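Local coordinates for protein structure-specific endonuclease subunit SLX1 (Candida glabrata, PDB 4XLG) that probably serves as the catalytic subunit of the SLX1-SLX4 endonuclease, which cuts branched DNA near junctions during repair and recombination, at residues F4-I7 and P8-Y11; F132-Q135 and K136-E139. The protein carries 1 engineered substitution. All coordinates share one frame; numbering follows the deposited sequence. Where two conformers were deposited one is given.

Contact 1 (F4-I7 and P8-Y11); sequences FQQI and PDFY
Pro8 follows Ile7 directly, and its ring is set at about a right angle to that side chain: CG2 of Ile7 lies 3.5 Å from CD of Pro8. Ile7 puts CG2 anti to its backbone N (CG1 at chi1 -67°), which brings this methyl beside the proline ring; the end of the side chain leads away, and Ile7 packs on Cys289, Ile292 and Tyr293 of helix 288-299. Asp9, the next residue, carries the polar half of the contact. Its OD1 accepts a hydrogen bond from NE2 of Gln6 at 2.9 Å, bent at the hydrogen to 139°. The nitrogen comes from above the carboxylate, 56° out of its plane, whereas OD1 lies almost exactly in the amide plane of Gln6. The same NE2 also donates to Ile7 O at 2.8 Å, and one amide group thereby ties a backbone carbonyl to a carboxylate. OD1 has its stronger partner in Tyr293 OH, so the Gln6 bond is an additional one. Lys297 NZ bonds to OE1 of Gln6; with NE2 donating to two acceptors, this is consistent with a single orientation of the amide. The arrangement is a loop whose polar side chains bond back to it, leading directly into strand 12-18 of the GIY-YIG nuclease fold.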
ATOM      1  N   PHE B   4      17.512  -4.772   0.908  1.00 44.38           N
ATOM      2  CA  PHE B   4      16.095  -4.429   1.020  1.00 40.24           C
ATOM      3  C   PHE B   4      15.432  -4.559  -0.329  1.00 38.36           C
ATOM      4  O   PHE B   4      16.081  -4.373  -1.342  1.00 43.35           O
ATOM      5  CB  PHE B   4      15.928  -3.012   1.556  1.00 40.25           C
ATOM      6  CG  PHE B   4      16.145  -2.901   3.046  1.00 42.30           C
ATOM      7  CD1 PHE B   4      17.225  -3.519   3.667  1.00 52.44           C
ATOM      8  CD2 PHE B   4      15.287  -2.146   3.815  1.00 38.92           C
ATOM      9  CE1 PHE B   4      17.421  -3.394   5.051  1.00 54.81           C
ATOM     10  CE2 PHE B   4      15.462  -2.029   5.188  1.00 43.80           C
ATOM     11  CZ  PHE B   4      16.530  -2.649   5.813  1.00 50.27           C
ATOM     12  N   GLN B   5      14.145  -4.857  -0.361  1.00 32.09           N
ATOM     13  CA  GLN B   5      13.442  -4.802  -1.636  1.00 34.50           C
ATOM     14  C   GLN B   5      12.720  -3.469  -1.694  1.00 32.76           C
ATOM     15  O   GLN B   5      12.240  -2.948  -0.692  1.00 29.92           O
ATOM     16  CB  GLN B   5      12.487  -5.980  -1.825  1.00 39.76           C
ATOM     17  CG  GLN B   5      11.315  -6.020  -0.881  1.00 44.75           C
ATOM     18  CD  GLN B   5      10.409  -7.251  -1.098  1.00 49.04           C
ATOM     19  OE1 GLN B   5      10.881  -8.394  -1.190  1.00 55.70           O
ATOM     20  NE2 GLN B   5       9.116  -7.017  -1.118  1.00 41.57           N
ATOM     21  N   GLN B   6      12.663  -2.892  -2.877  1.00 29.62           N
ATOM     22  CA  GLN B   6      11.942  -1.626  -3.025  1.00 30.41           C
ATOM     23  C   GLN B   6      10.448  -1.804  -2.862  1.00 25.17           C
ATOM     24  O   GLN B   6       9.877  -2.882  -3.134  1.00 27.23           O
ATOM     25  CB  GLN B   6      12.259  -0.990  -4.395  1.00 38.02           C
ATOM     26  CG  GLN B   6      11.353  -1.369  -5.524  1.00 38.47           C
ATOM     27  CD  GLN B   6      11.397  -0.353  -6.691  1.00 39.44           C
ATOM     28  OE1 GLN B   6      12.468  -0.179  -7.320  1.00 43.93           O
ATOM     29  NE2 GLN B   6      10.254   0.359  -6.957  1.00 27.35           N
ATOM     30  N   ILE B   7       9.793  -0.737  -2.408  1.00 25.82           N
ATOM     31  CA  ILE B   7       8.348  -0.617  -2.466  1.00 21.23           C
ATOM     32  C   ILE B   7       7.961  -0.448  -3.957  1.00 21.69           C
ATOM     33  O   ILE B   7       8.646   0.262  -4.675  1.00 23.83           O
ATOM     34  CB  ILE B   7       7.878   0.586  -1.663  1.00 23.49           C
ATOM     35  CG1 ILE B   7       8.181   0.294  -0.150  1.00 40.99           C
ATOM     36  CG2 ILE B   7       6.386   0.896  -1.920  1.00 22.51           C
ATOM     37  CD1 ILE B   7       7.431   1.204   0.785  1.00 39.70           C
ATOM     38  N   PRO B   8       6.946  -1.177  -4.433  1.00 24.54           N
ATOM     39  CA  PRO B   8       6.585  -1.087  -5.868  1.00 24.16           C
ATOM     40  C   PRO B   8       6.260   0.310  -6.293  1.00 25.44           C
ATOM     41  O   PRO B   8       5.651   1.091  -5.532  1.00 24.46           O
ATOM     42  CB  PRO B   8       5.285  -1.934  -5.999  1.00 21.17           C
ATOM     43  CG  PRO B   8       5.449  -2.964  -4.843  1.00 24.55           C
ATOM     44  CD  PRO B   8       6.123  -2.154  -3.691  1.00 24.46           C
ATOM     45  N   ASP B   9       6.674   0.639  -7.518  1.00 23.06           N
ATOM     46  CA  ASP B   9       6.227   1.891  -8.117  1.00 21.74           C
ATOM     47  C   ASP B   9       4.714   1.952  -8.161  1.00 22.15           C
ATOM     48  O   ASP B   9       4.129   2.998  -7.952  1.00 23.48           O
ATOM     49  CB  ASP B   9       6.803   2.036  -9.558  1.00 23.02           C
ATOM     50  CG  ASP B   9       8.328   2.001  -9.562  1.00 23.71           C
ATOM     51  OD1 ASP B   9       8.984   2.375  -8.536  1.00 24.79           O
ATOM     52  OD2 ASP B   9       8.906   1.550 -10.552  1.00 25.11           O
ATOM     53  N   PHE B  10       4.097   0.841  -8.538  1.00 21.33           N
ATOM     54  CA  PHE B  10       2.653   0.724  -8.531  1.00 20.68           C
ATOM     55  C   PHE B  10       2.267  -0.700  -8.238  1.00 21.10           C
ATOM     56  O   PHE B  10       2.797  -1.619  -8.853  1.00 21.59           O
ATOM     57  CB  PHE B  10       2.059   1.140  -9.914  1.00 21.25           C
ATOM     58  CG  PHE B  10       0.523   1.191  -9.902  1.00 20.59           C
ATOM     59  CD1 PHE B  10      -0.253   0.042 -10.106  1.00 22.86           C
ATOM     60  CD2 PHE B  10      -0.092   2.385  -9.596  1.00 21.75           C
ATOM     61  CE1 PHE B  10      -1.700   0.098 -10.024  1.00 22.53           C
ATOM     62  CE2 PHE B  10      -1.539   2.484  -9.547  1.00 22.65           C
ATOM     63  CZ  PHE B  10      -2.323   1.337  -9.761  1.00 22.88           C
ATOM     64  N   TYR B  11       1.352  -0.916  -7.290  1.00 19.86           N
ATOM     65  CA  TYR B  11       0.832  -2.277  -7.149  1.00 19.98           C
ATOM     66  C   TYR B  11      -0.587  -2.051  -6.644  1.00 22.47           C
ATOM     67  O   TYR B  11      -0.780  -1.357  -5.623  1.00 20.87           O
ATOM     68  CB  TYR B  11       1.677  -3.144  -6.156  1.00 19.71           C
ATOM     69  CG  TYR B  11       1.762  -4.588  -6.646  1.00 20.10           C
ATOM     70  CD1 TYR B  11       0.593  -5.436  -6.618  1.00 23.74           C
ATOM     71  CD2 TYR B  11       2.921  -5.069  -7.220  1.00 22.71           C
ATOM     72  CE1 TYR B  11       0.665  -6.752  -7.139  1.00 20.19           C
ATOM     73  CE2 TYR B  11       3.002  -6.362  -7.716  1.00 23.61           C
ATOM     74  CZ  TYR B  11       1.857  -7.171  -7.688  1.00 22.13           C
ATOM     75  OH  TYR B  11       1.971  -8.445  -8.205  1.00 26.74           O
TER

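Contact 2 (F132-Q135 and K136-E139)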
ATOM      1  N   PHE B 132     -11.670   5.418  -7.804  1.00 23.14           N
ATOM      2  CA  PHE B 132     -12.798   4.990  -8.666  1.00 22.99           C
ATOM      3  C   PHE B 132     -12.687   5.493 -10.096  1.00 24.70           C
ATOM      4  O   PHE B 132     -12.363   6.662 -10.326  1.00 24.37           O
ATOM      5  CB  PHE B 132     -14.139   5.509  -8.073  1.00 23.33           C
ATOM      6  CG  PHE B 132     -14.453   4.855  -6.780  1.00 23.16           C
ATOM      7  CD1 PHE B 132     -15.052   3.588  -6.783  1.00 23.84           C
ATOM      8  CD2 PHE B 132     -14.130   5.457  -5.570  1.00 23.78           C
ATOM      9  CE1 PHE B 132     -15.347   2.915  -5.576  1.00 27.05           C
ATOM     10  CE2 PHE B 132     -14.457   4.824  -4.330  1.00 26.13           C
ATOM     11  CZ  PHE B 132     -15.049   3.538  -4.329  1.00 25.38           C
ATOM     12  N   PHE B 133     -12.947   4.605 -11.049  1.00 22.61           N
ATOM     13  CA  PHE B 133     -12.985   4.975 -12.455  1.00 21.91           C
ATOM     14  C   PHE B 133     -14.405   5.183 -12.913  1.00 22.47           C
ATOM     15  O   PHE B 133     -14.670   5.601 -14.063  1.00 23.56           O
ATOM     16  CB  PHE B 133     -12.376   3.874 -13.300  1.00 19.18           C
ATOM     17  CG  PHE B 133     -10.934   3.601 -12.969  1.00 19.73           C
ATOM     18  CD1 PHE B 133      -9.933   4.511 -13.413  1.00 21.21           C
ATOM     19  CD2 PHE B 133     -10.575   2.465 -12.221  1.00 20.56           C
ATOM     20  CE1 PHE B 133      -8.578   4.251 -13.128  1.00 22.08           C
ATOM     21  CE2 PHE B 133      -9.207   2.181 -11.928  1.00 21.37           C
ATOM     22  CZ  PHE B 133      -8.205   3.080 -12.391  1.00 19.91           C
ATOM     23  N   ASN B 134     -15.327   4.842 -12.024  1.00 23.02           N
ATOM     24  CA  ASN B 134     -16.761   4.978 -12.347  1.00 23.13           C
ATOM     25  C   ASN B 134     -17.436   5.704 -11.203  1.00 23.54           C
ATOM     26  O   ASN B 134     -17.317   5.284 -10.038  1.00 24.44           O
ATOM     27  CB  ASN B 134     -17.424   3.593 -12.579  1.00 26.74           C
ATOM     28  CG  ASN B 134     -18.899   3.721 -13.022  1.00 24.23           C
ATOM     29  OD1 ASN B 134     -19.754   4.136 -12.234  1.00 26.64           O
ATOM     30  ND2 ASN B 134     -19.186   3.397 -14.305  1.00 25.56           N
ATOM     31  N   GLN B 135     -18.098   6.810 -11.508  1.00 23.84           N
ATOM     32  CA  GLN B 135     -18.699   7.665 -10.486  0.51 27.29           C
ATOM     33  C   GLN B 135     -19.938   7.034  -9.836  1.00 28.49           C
ATOM     34  O   GLN B 135     -20.224   7.297  -8.664  1.00 28.70           O
ATOM     35  CB  GLN B 135     -19.072   9.031 -11.089  0.51 31.29           C
ATOM     36  CG  GLN B 135     -19.793   9.994 -10.123  0.51 35.96           C
ATOM     37  CD  GLN B 135     -21.312   9.876 -10.171  0.51 40.79           C
ATOM     38  OE1 GLN B 135     -21.896   9.604 -11.221  0.51 43.57           O
ATOM     39  NE2 GLN B 135     -21.957  10.077  -9.025  0.51 44.36           N
ATOM     40  N   LYS B 136     -20.720   6.258 -10.610  1.00 27.74           N
ATOM     41  CA  LYS B 136     -21.864   5.588  -9.998  1.00 30.32           C
ATOM     42  C   LYS B 136     -21.391   4.549  -8.978  1.00 27.73           C
ATOM     43  O   LYS B 136     -22.049   4.369  -7.924  1.00 29.41           O
ATOM     44  CB  LYS B 136     -22.784   4.931 -11.044  1.00 32.38           C
ATOM     45  CG  LYS B 136     -23.502   5.968 -11.885  1.00 34.14           C
ATOM     46  CD  LYS B 136     -24.566   6.707 -11.049  1.00 43.84           C
ATOM     47  CE  LYS B 136     -25.183   7.864 -11.816  1.00 55.22           C
ATOM     48  NZ  LYS B 136     -26.273   8.557 -11.014  1.00 57.23           N
ATOM     49  N   VAL B 137     -20.271   3.889  -9.259  1.00 26.32           N
ATOM     50  CA  VAL B 137     -19.707   2.935  -8.307  1.00 26.63           C
ATOM     51  C   VAL B 137     -19.196   3.697  -7.073  1.00 27.65           C
ATOM     52  O   VAL B 137     -19.423   3.284  -5.910  1.00 27.49           O
ATOM     53  CB  VAL B 137     -18.565   2.102  -8.957  1.00 27.90           C
ATOM     54  CG1 VAL B 137     -17.812   1.256  -7.886  1.00 25.69           C
ATOM     55  CG2 VAL B 137     -19.165   1.170 -10.076  1.00 24.32           C
ATOM     56  N   GLU B 138     -18.496   4.807  -7.311  1.00 26.91           N
ATOM     57  CA  GLU B 138     -18.053   5.662  -6.184  1.00 29.64           C
ATOM     58  C   GLU B 138     -19.245   6.107  -5.279  1.00 33.49           C
ATOM     59  O   GLU B 138     -19.131   6.153  -4.032  1.00 31.14           O
ATOM     60  CB  GLU B 138     -17.305   6.908  -6.728  1.00 26.94           C
ATOM     61  CG  GLU B 138     -16.762   7.820  -5.628  1.00 32.34           C
ATOM     62  CD  GLU B 138     -17.557   9.101  -5.446  1.00 52.42           C
ATOM     63  OE1 GLU B 138     -18.434   9.418  -6.283  1.00 56.78           O
ATOM     64  OE2 GLU B 138     -17.308   9.794  -4.440  1.00 59.96           O
ATOM     65  N   GLU B 139     -20.380   6.458  -5.902  1.00 29.25           N
ATOM     66  CA  GLU B 139     -21.528   6.914  -5.136  0.53 31.54           C
ATOM     67  C   GLU B 139     -22.091   5.788  -4.267  1.00 34.13           C
ATOM     68  O   GLU B 139     -22.494   6.026  -3.124  1.00 34.96           O
ATOM     69  CB  GLU B 139     -22.615   7.458  -6.061  0.53 33.16           C
ATOM     70  CG  GLU B 139     -22.291   8.809  -6.672  0.53 38.78           C
ATOM     71  CD  GLU B 139     -23.428   9.332  -7.526  0.53 46.49           C
ATOM     72  OE1 GLU B 139     -24.606   9.134  -7.152  0.53 52.67           O
ATOM     73  OE2 GLU B 139     -23.148   9.931  -8.576  0.53 47.98           O
TER
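The backbone passes from strand 129-132 through a corner at Phe133 into helix 135-143, whose first turn is joined by the hydrogen bonds from Glu138 N to Asn134 O (3.0 Å) and from Glu139 N to Gln135 O (2.9 Å). Asn134 is the N-cap. A chi1 of -176° swings its amide away from its own backbone N, and OD1 reaches the N-H groups of the first turn, accepting from Val137 N at 3.0 Å with a fair N-H...O angle of 153°; a second, weak bond comes from Lys136 N. The amide's other end is held by Glu61 OE2 and Thr169 O, which both accept from ND2 and so settle its orientation. Beside the cap, the Phe132 ring lies against the helix backbone: CA of Glu138 stands over the centre of one face, 3.7 Å from the centroid, in a CH-pi contact. CB of Glu138 continues over that face, 3.5 Å from Phe132 CG, while its carboxylate swings off to a salt bridge with Lys142. Val137 adds its CG1, 3.8 Å from Phe132 CE1. Chemically, the cap supplies an acceptor for amide groups at the helix start that have no preceding turn to bond to, while apolar packing seats that turn against the end of the strand.

Contact 1 comes first along the chain and contact 2 follows more than a hundred residues later; their centres are about 27 Å apart, on opposite sides of the chain's centre, and their nearest atoms about 7 Å, without touching. Both adjoin the same mixed sheet: contact 1 leads into strand 12-18, contact 2 runs from the last residue of strand 129-132 into helix 135-143, and strand 60-67 lies between these two strands. The long helix 176-213 is a second common neighbour, packing against Asp9 and Phe10 in one contact and against Phe133 in the other. Contact 1 also meets helix 288-299, which follows the zinc-binding region, and so links the nuclease sheet to the C-terminal part, whereas contact 2 attaches a helix to the sheet itself.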